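PDB 4JDU: aerotolerance-related membrane protein from Bacteroides fragilis, which binds calcium through its von Willebrand factor type A domain and is a cell-membrane protein linked by name to aerotolerance. Local coordinates for residues V11-D16 and V113-G118; I53-D58 and T89-A94. The protein carries 6 engineered substitutions. One frame throughout, in Å; residues are numbered along the deposited sequence.

Interaction 1. Residues V11-D16 and V113-G118; sequences VMIALD and VVITDG
Ile13 and Val113 sit abreast on two parallel strands, their side chains running the same way, with CD1 of Ile13 3.9 Å from CB of Val113. The strands, 11-16 and 113-116, lie 4.7 Å apart at closest approach and splay by 15°, joined by four backbone hydrogen bonds that run from Met12 O with Val113 N to Asp16 N with Ile115 O. The close-packed face is that of Ile13, Leu15, Val113 and Ile115: the Ile13 and Ile115 side chains cross, with CG2 of Ile13 4.0 Å from CD1 of Ile115, CD1 of Leu15 lies 4.1 Å from CB of Ile115, and Ile38 of helix 37-43 covers this layer. Ala14 and Val114 occupy the other face and meet more loosely, CB to CG2 at 4.4 Å; there Val114 turns to Ile91 and Ile95 of helix 91-99. At the C-terminal ends polar groups replace apolar ones. The Thr116 hydroxyl, swung opposite the backbone N (chi1 -177°), donates through OG1 to the anti lone pair of Asp16 OD2 at 2.6 Å and accepts from Gly118 N at 2.9 Å, closing an ST turn. Its rotation is thereby fixed, while OD1 of Asp16 bonds to Ser18. Asp117 OD1 comes within 3.9 Å of Asp16 OD2 and accepts from Glu119 N; Asp117 OD2 takes Ser20 OG and a salt bridge from Arg30. Arg30 probably offsets part of the charge of this buried pair, and what remains is consistent with the cation site near the C-terminal ends of these central strands.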
ATOM      1  N   VAL A  11      -5.312 -12.258   0.966  1.00 18.30           N
ATOM      2  CA  VAL A  11      -4.629 -10.999   1.245  1.00 18.60           C
ATOM      3  C   VAL A  11      -4.779 -10.044   0.068  1.00 18.45           C
ATOM      4  O   VAL A  11      -4.364 -10.359  -1.047  1.00 19.96           O
ATOM      5  CB  VAL A  11      -3.121 -11.225   1.514  1.00 19.08           C
ATOM      6  CG1 VAL A  11      -2.415  -9.898   1.802  1.00 20.99           C
ATOM      7  CG2 VAL A  11      -2.930 -12.198   2.668  1.00 20.89           C
HETATM    8  N   MSE A  12      -5.379  -8.883   0.303  1.00 15.73           N
HETATM    9  CA  MSE A  12      -5.471  -7.877  -0.744  0.51 13.53           C
HETATM   10  C   MSE A  12      -4.472  -6.771  -0.475  1.00 14.38           C
HETATM   11  O   MSE A  12      -4.556  -6.060   0.540  1.00 15.19           O
HETATM   12  CB  MSE A  12      -6.882  -7.292  -0.853  0.51 17.62           C
HETATM   13  CG  MSE A  12      -6.981  -6.182  -1.876  0.51 13.30           C
HETATM   14 SE   MSE A  12      -6.501  -6.783  -3.666  0.51 21.50          SE
HETATM   15  CE  MSE A  12      -7.860  -8.134  -3.905  0.51 22.40           C
ATOM     16  N   ILE A  13      -3.511  -6.649  -1.386  0.52 12.54           N
ATOM     17  CA  ILE A  13      -2.542  -5.567  -1.340  0.52 13.72           C
ATOM     18  C   ILE A  13      -3.186  -4.319  -1.923  0.52 14.43           C
ATOM     19  O   ILE A  13      -3.825  -4.370  -2.975  0.52 13.22           O
ATOM     20  CB  ILE A  13      -1.294  -5.901  -2.180  0.52 14.84           C
ATOM     21  CG1 ILE A  13      -0.689  -7.235  -1.745  0.52 18.24           C
ATOM     22  CG2 ILE A  13      -0.263  -4.783  -2.077  0.52 16.75           C
ATOM     23  CD1 ILE A  13      -0.178  -7.235  -0.314  0.52 17.48           C
ATOM     24  N   ALA A  14      -3.040  -3.193  -1.236  1.00 13.89           N
ATOM     25  CA  ALA A  14      -3.437  -1.910  -1.809  1.00 11.98           C
ATOM     26  C   ALA A  14      -2.199  -1.029  -1.874  1.00 12.14           C
ATOM     27  O   ALA A  14      -1.722  -0.551  -0.841  1.00 13.77           O
ATOM     28  CB  ALA A  14      -4.538  -1.253  -0.975  1.00 14.52           C
ATOM     29  N   LEU A  15      -1.671  -0.850  -3.081  1.00 13.83           N
ATOM     30  CA  LEU A  15      -0.405  -0.147  -3.280  1.00 12.19           C
ATOM     31  C   LEU A  15      -0.622   1.272  -3.770  1.00 12.56           C
ATOM     32  O   LEU A  15      -1.224   1.488  -4.822  1.00 12.97           O
ATOM     33  CB  LEU A  15       0.473  -0.899  -4.279  1.00 14.34           C
ATOM     34  CG  LEU A  15       1.768  -0.208  -4.736  1.00 12.97           C
ATOM     35  CD1 LEU A  15       2.750  -0.061  -3.588  1.00 15.17           C
ATOM     36  CD2 LEU A  15       2.378  -1.028  -5.837  1.00 14.94           C
ATOM     37  N   ASP A  16      -0.117   2.228  -3.001  1.00 14.42           N
ATOM     38  CA  ASP A  16      -0.082   3.638  -3.385  1.00 12.89           C
ATOM     39  C   ASP A  16       0.879   3.827  -4.566  1.00 14.65           C
ATOM     40  O   ASP A  16       2.073   3.550  -4.439  1.00 15.28           O
ATOM     41  CB  ASP A  16       0.436   4.423  -2.171  1.00 13.42           C
ATOM     42  CG  ASP A  16       0.215   5.916  -2.274  1.00 16.59           C
ATOM     43  OD1 ASP A  16       0.205   6.465  -3.394  1.00 15.84           O
ATOM     44  OD2 ASP A  16       0.083   6.555  -1.200  1.00 18.68           O
ATOM     45  N   VAL A 113      -3.528  -5.194   3.097  1.00 13.19           N
ATOM     46  CA  VAL A 113      -2.221  -4.606   3.390  1.00 12.40           C
ATOM     47  C   VAL A 113      -2.051  -3.352   2.548  1.00 13.07           C
ATOM     48  O   VAL A 113      -1.865  -3.435   1.331  1.00 14.50           O
ATOM     49  CB  VAL A 113      -1.073  -5.596   3.105  1.00 13.86           C
ATOM     50  CG1 VAL A 113       0.281  -4.960   3.446  1.00 16.19           C
ATOM     51  CG2 VAL A 113      -1.264  -6.891   3.890  1.00 15.87           C
ATOM     52  N   VAL A 114      -2.179  -2.197   3.195  1.00 13.49           N
ATOM     53  CA  VAL A 114      -2.003  -0.910   2.528  1.00 13.56           C
ATOM     54  C   VAL A 114      -0.532  -0.521   2.575  1.00 12.40           C
ATOM     55  O   VAL A 114       0.067  -0.516   3.650  1.00 14.36           O
ATOM     56  CB  VAL A 114      -2.846   0.193   3.201  1.00 13.46           C
ATOM     57  CG1 VAL A 114      -2.736   1.491   2.429  1.00 16.04           C
ATOM     58  CG2 VAL A 114      -4.314  -0.231   3.294  1.00 13.98           C
ATOM     59  N   ILE A 115       0.050  -0.223   1.410  1.00 11.91           N
ATOM     60  CA  ILE A 115       1.455   0.183   1.308  1.00 12.51           C
ATOM     61  C   ILE A 115       1.521   1.605   0.754  1.00 12.76           C
ATOM     62  O   ILE A 115       1.131   1.865  -0.382  1.00 13.85           O
ATOM     63  CB  ILE A 115       2.261  -0.803   0.443  1.00 14.05           C
ATOM     64  CG1 ILE A 115       1.988  -2.232   0.928  1.00 18.03           C
ATOM     65  CG2 ILE A 115       3.741  -0.491   0.505  1.00 17.54           C
ATOM     66  CD1 ILE A 115       2.740  -3.299   0.187  1.00 19.08           C
ATOM     67  N   THR A 116       1.995   2.536   1.576  1.00 14.34           N
ATOM     68  CA  THR A 116       1.796   3.950   1.297  1.00 13.66           C
ATOM     69  C   THR A 116       2.752   4.799   2.115  1.00 13.86           C
ATOM     70  O   THR A 116       3.306   4.327   3.102  1.00 16.20           O
ATOM     71  CB  THR A 116       0.328   4.359   1.641  1.00 13.74           C
ATOM     72  OG1 THR A 116       0.101   5.731   1.308  1.00 14.29           O
ATOM     73  CG2 THR A 116       0.021   4.141   3.141  1.00 14.32           C
ATOM     74  N   ASP A 117       2.938   6.054   1.714  1.00 15.00           N
ATOM     75  CA  ASP A 117       3.664   7.007   2.549  1.00 16.69           C
ATOM     76  C   ASP A 117       2.686   7.737   3.473  1.00 17.53           C
ATOM     77  O   ASP A 117       3.082   8.589   4.279  1.00 21.19           O
ATOM     78  CB  ASP A 117       4.490   7.976   1.698  1.00 18.09           C
ATOM     79  CG  ASP A 117       3.670   8.679   0.631  1.00 18.61           C
ATOM     80  OD1 ASP A 117       2.444   8.860   0.825  1.00 19.05           O
ATOM     81  OD2 ASP A 117       4.262   9.067  -0.396  1.00 19.03           O
ATOM     82  N   GLY A 118       1.409   7.403   3.336  1.00 19.34           N
ATOM     83  CA  GLY A 118       0.394   7.884   4.256  1.00 25.36           C
ATOM     84  C   GLY A 118       0.055   9.345   4.086  1.00 28.31           C
ATOM     85  O   GLY A 118      -0.753   9.887   4.848  1.00 34.48           O
TER

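Interaction 2. Residues I53-D58 and T89-A94. With CA (calcium ion), chain C.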
ATOM      1  N   ILE A  53      -4.529  -4.133  -5.642  1.00 12.60           N
ATOM      2  CA  ILE A  53      -5.134  -2.872  -6.021  1.00 12.55           C
ATOM      3  C   ILE A  53      -4.025  -1.826  -6.077  1.00 13.50           C
ATOM      4  O   ILE A  53      -3.098  -1.854  -5.262  1.00 13.71           O
ATOM      5  CB  ILE A  53      -6.182  -2.478  -4.958  1.00 13.42           C
ATOM      6  CG1 ILE A  53      -7.454  -3.290  -5.187  1.00 14.47           C
ATOM      7  CG2 ILE A  53      -6.489  -0.978  -4.974  1.00 17.10           C
ATOM      8  CD1 ILE A  53      -8.353  -3.338  -3.981  1.00 17.12           C
ATOM      9  N   VAL A  54      -4.089  -0.936  -7.060  1.00 12.78           N
ATOM     10  CA  VAL A  54      -3.249   0.260  -7.043  1.00 12.82           C
ATOM     11  C   VAL A  54      -4.128   1.487  -6.862  1.00 12.93           C
ATOM     12  O   VAL A  54      -5.306   1.500  -7.262  1.00 14.27           O
ATOM     13  CB  VAL A  54      -2.397   0.404  -8.330  1.00 14.61           C
ATOM     14  CG1 VAL A  54      -1.440  -0.769  -8.471  1.00 16.19           C
ATOM     15  CG2 VAL A  54      -3.296   0.548  -9.579  1.00 14.46           C
ATOM     16  N   PHE A  55      -3.584   2.524  -6.239  1.00 13.19           N
ATOM     17  CA  PHE A  55      -4.377   3.732  -6.045  1.00 12.93           C
ATOM     18  C   PHE A  55      -3.558   5.012  -6.052  1.00 14.78           C
ATOM     19  O   PHE A  55      -2.381   5.025  -5.685  1.00 14.92           O
ATOM     20  CB  PHE A  55      -5.214   3.646  -4.754  1.00 13.73           C
ATOM     21  CG  PHE A  55      -4.404   3.733  -3.478  1.00 12.88           C
ATOM     22  CD1 PHE A  55      -3.868   2.584  -2.900  1.00 12.52           C
ATOM     23  CD2 PHE A  55      -4.189   4.960  -2.844  1.00 14.12           C
ATOM     24  CE1 PHE A  55      -3.145   2.651  -1.715  1.00 14.09           C
ATOM     25  CE2 PHE A  55      -3.441   5.033  -1.661  1.00 15.60           C
ATOM     26  CZ  PHE A  55      -2.922   3.878  -1.103  1.00 14.71           C
ATOM     27  N   ALA A  56      -4.219   6.086  -6.455  1.00 16.67           N
ATOM     28  CA  ALA A  56      -3.726   7.434  -6.231  1.00 17.57           C
ATOM     29  C   ALA A  56      -4.962   8.234  -5.850  1.00 19.93           C
ATOM     30  O   ALA A  56      -5.470   8.066  -4.744  1.00 21.81           O
ATOM     31  CB  ALA A  56      -3.040   7.987  -7.479  1.00 18.06           C
ATOM     32  N   GLY A  57      -5.481   9.049  -6.760  1.00 22.76           N
ATOM     33  CA  GLY A  57      -6.722   9.761  -6.504  1.00 25.64           C
ATOM     34  C   GLY A  57      -7.930   8.843  -6.562  1.00 25.62           C
ATOM     35  O   GLY A  57      -8.982   9.132  -5.981  1.00 28.74           O
ATOM     36  N   ASP A  58      -7.781   7.736  -7.283  1.00 20.60           N
ATOM     37  CA  ASP A  58      -8.809   6.707  -7.344  1.00 23.88           C
ATOM     38  C   ASP A  58      -8.121   5.356  -7.202  1.00 17.57           C
ATOM     39  O   ASP A  58      -6.894   5.266  -7.303  1.00 18.34           O
ATOM     40  CB  ASP A  58      -9.556   6.783  -8.672  1.00 27.33           C
ATOM     41  CG  ASP A  58      -8.629   7.051  -9.843  1.00 39.13           C
ATOM     42  N   THR A  89      -4.227  11.223  -3.476  1.00 40.37           N
ATOM     43  CA  THR A  89      -4.025  10.114  -2.543  1.00 34.76           C
ATOM     44  C   THR A  89      -5.296   9.760  -1.762  1.00 42.31           C
ATOM     45  O   THR A  89      -5.721  10.507  -0.875  1.00 47.32           O
ATOM     46  CB  THR A  89      -2.865  10.422  -1.589  1.00 37.35           C
ATOM     47  OG1 THR A  89      -1.663  10.574  -2.359  1.00 31.68           O
ATOM     48  CG2 THR A  89      -2.687   9.300  -0.567  1.00 39.16           C
ATOM     49  N   ALA A  90      -5.883   8.610  -2.098  1.00 29.73           N
ATOM     50  CA  ALA A  90      -7.204   8.216  -1.599  1.00 34.28           C
ATOM     51  C   ALA A  90      -7.177   6.846  -0.921  1.00 26.91           C
ATOM     52  O   ALA A  90      -7.703   5.862  -1.455  1.00 25.61           O
ATOM     53  CB  ALA A  90      -8.204   8.208  -2.740  1.00 33.49           C
ATOM     54  N   ILE A  91      -6.570   6.793   0.262  1.00 17.35           N
ATOM     55  CA  ILE A  91      -6.429   5.542   0.988  1.00 18.79           C
ATOM     56  C   ILE A  91      -7.793   4.926   1.344  1.00 17.55           C
ATOM     57  O   ILE A  91      -7.976   3.704   1.256  1.00 16.86           O
ATOM     58  CB  ILE A  91      -5.569   5.739   2.266  1.00 18.97           C
ATOM     59  CG1 ILE A  91      -4.170   6.250   1.893  1.00 22.11           C
ATOM     60  CG2 ILE A  91      -5.477   4.440   3.048  1.00 22.00           C
ATOM     61  CD1 ILE A  91      -3.289   6.572   3.107  1.00 22.30           C
ATOM     62  N   GLY A  92      -8.752   5.759   1.738  1.00 17.97           N
ATOM     63  CA  GLY A  92     -10.076   5.267   2.094  1.00 18.19           C
ATOM     64  C   GLY A  92     -10.741   4.562   0.926  1.00 19.15           C
ATOM     65  O   GLY A  92     -11.309   3.481   1.078  1.00 17.66           O
ATOM     66  N   ALA A  93     -10.668   5.173  -0.249  1.00 16.40           N
ATOM     67  CA  ALA A  93     -11.230   4.555  -1.444  1.00 20.53           C
ATOM     68  C   ALA A  93     -10.583   3.201  -1.723  1.00 19.18           C
ATOM     69  O   ALA A  93     -11.268   2.258  -2.125  1.00 17.51           O
ATOM     70  CB  ALA A  93     -11.090   5.485  -2.646  1.00 19.00           C
ATOM     71  N   ALA A  94      -9.273   3.100  -1.504  1.00 14.21           N
ATOM     72  CA  ALA A  94      -8.559   1.843  -1.721  1.00 13.13           C
ATOM     73  C   ALA A  94      -8.974   0.765  -0.717  1.00 13.88           C
ATOM     74  O   ALA A  94      -9.164  -0.400  -1.095  1.00 14.86           O
ATOM     75  CB  ALA A  94      -7.034   2.065  -1.694  1.00 15.34           C
TER
HETATM   76 CA    CA C 302       0.726  10.526  -2.350  0.54 16.09          CA
HETATM   77  O   HOH W   1       1.120  12.189  -4.370  1.00 30.70           O
HETATM   78  O   HOH W   2       1.006  12.744  -1.308  1.00 52.55           O
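The ring of Phe55 carries the methyl of Ala94 over one face, a CH-pi contact with CB 3.8 Å from the ring centroid and 29° off the normal; the opposite face is turned to Asp16 of strand 9-16. At the rim, near the ring plane, stands CG2 of Thr89, 4.5 Å from CE2. CG1 of Ile91 approaches that same CE2 obliquely, at 3.8 Å, and Ala90 O also comes in at a slant. The ring reaches this position because its CG lies between the backbone N and the carbonyl carbon (chi1 71°), which turns it toward helix 91-99. The first turn of that helix covers one side of the ring, from the N-cap Ala90, whose O accepts from Ala94 N, to Ala94. Beyond the ring the contact passes to backbone. Ala56 O receives a weak, bent hydrogen bond from Ala90 N at 2.7 Å (N-H...O angle 125°), and the CA of Thr89 leans on the same oxygen. The methyl of Ala90 packs 3.5 Å from Gly57 O. Thr89, just ahead of the N-cap, directs its other branch outward: OG1 binds calcium at 2.4 Å. Two waters, Ser18 and Ser20 are the other ligands; Asp117, which binds calcium in a structure of this protein, does not bind the ion here. A threonine from the loop before a helix, serines following the first strand in an Asp-x-Ser-x-Ser sequence and this aspartate fit the pattern of the metal-ion-dependent adhesion site, or MIDAS, of von Willebrand factor A domains.

Interactions 1 and 2 meet along strand 11-16, which pairs with 113-116 on one side and with 49-55 on the other; their centres are 9 Å apart. Probable hydrogen bonds of 2.8 Å join Ile13 O to Ile53 N and Leu15 N to Ile53 O. Phe55 bridges the two contacts, its CE1 packing 3.3 Å from Asp16 N and 3.6 Å from Ala14 O. Both contacts reach the calcium site. Interaction 2 supplies the direct ligand Thr89, whereas the carboxylates of interaction 1 stand behind the serine ligands; in this model the nearest atom of the Asp117 side chain is about 4 Å from the ion, without binding it. Strand pairing and the packing of the helix start against Phe55 together bring distant sequence elements to the metal.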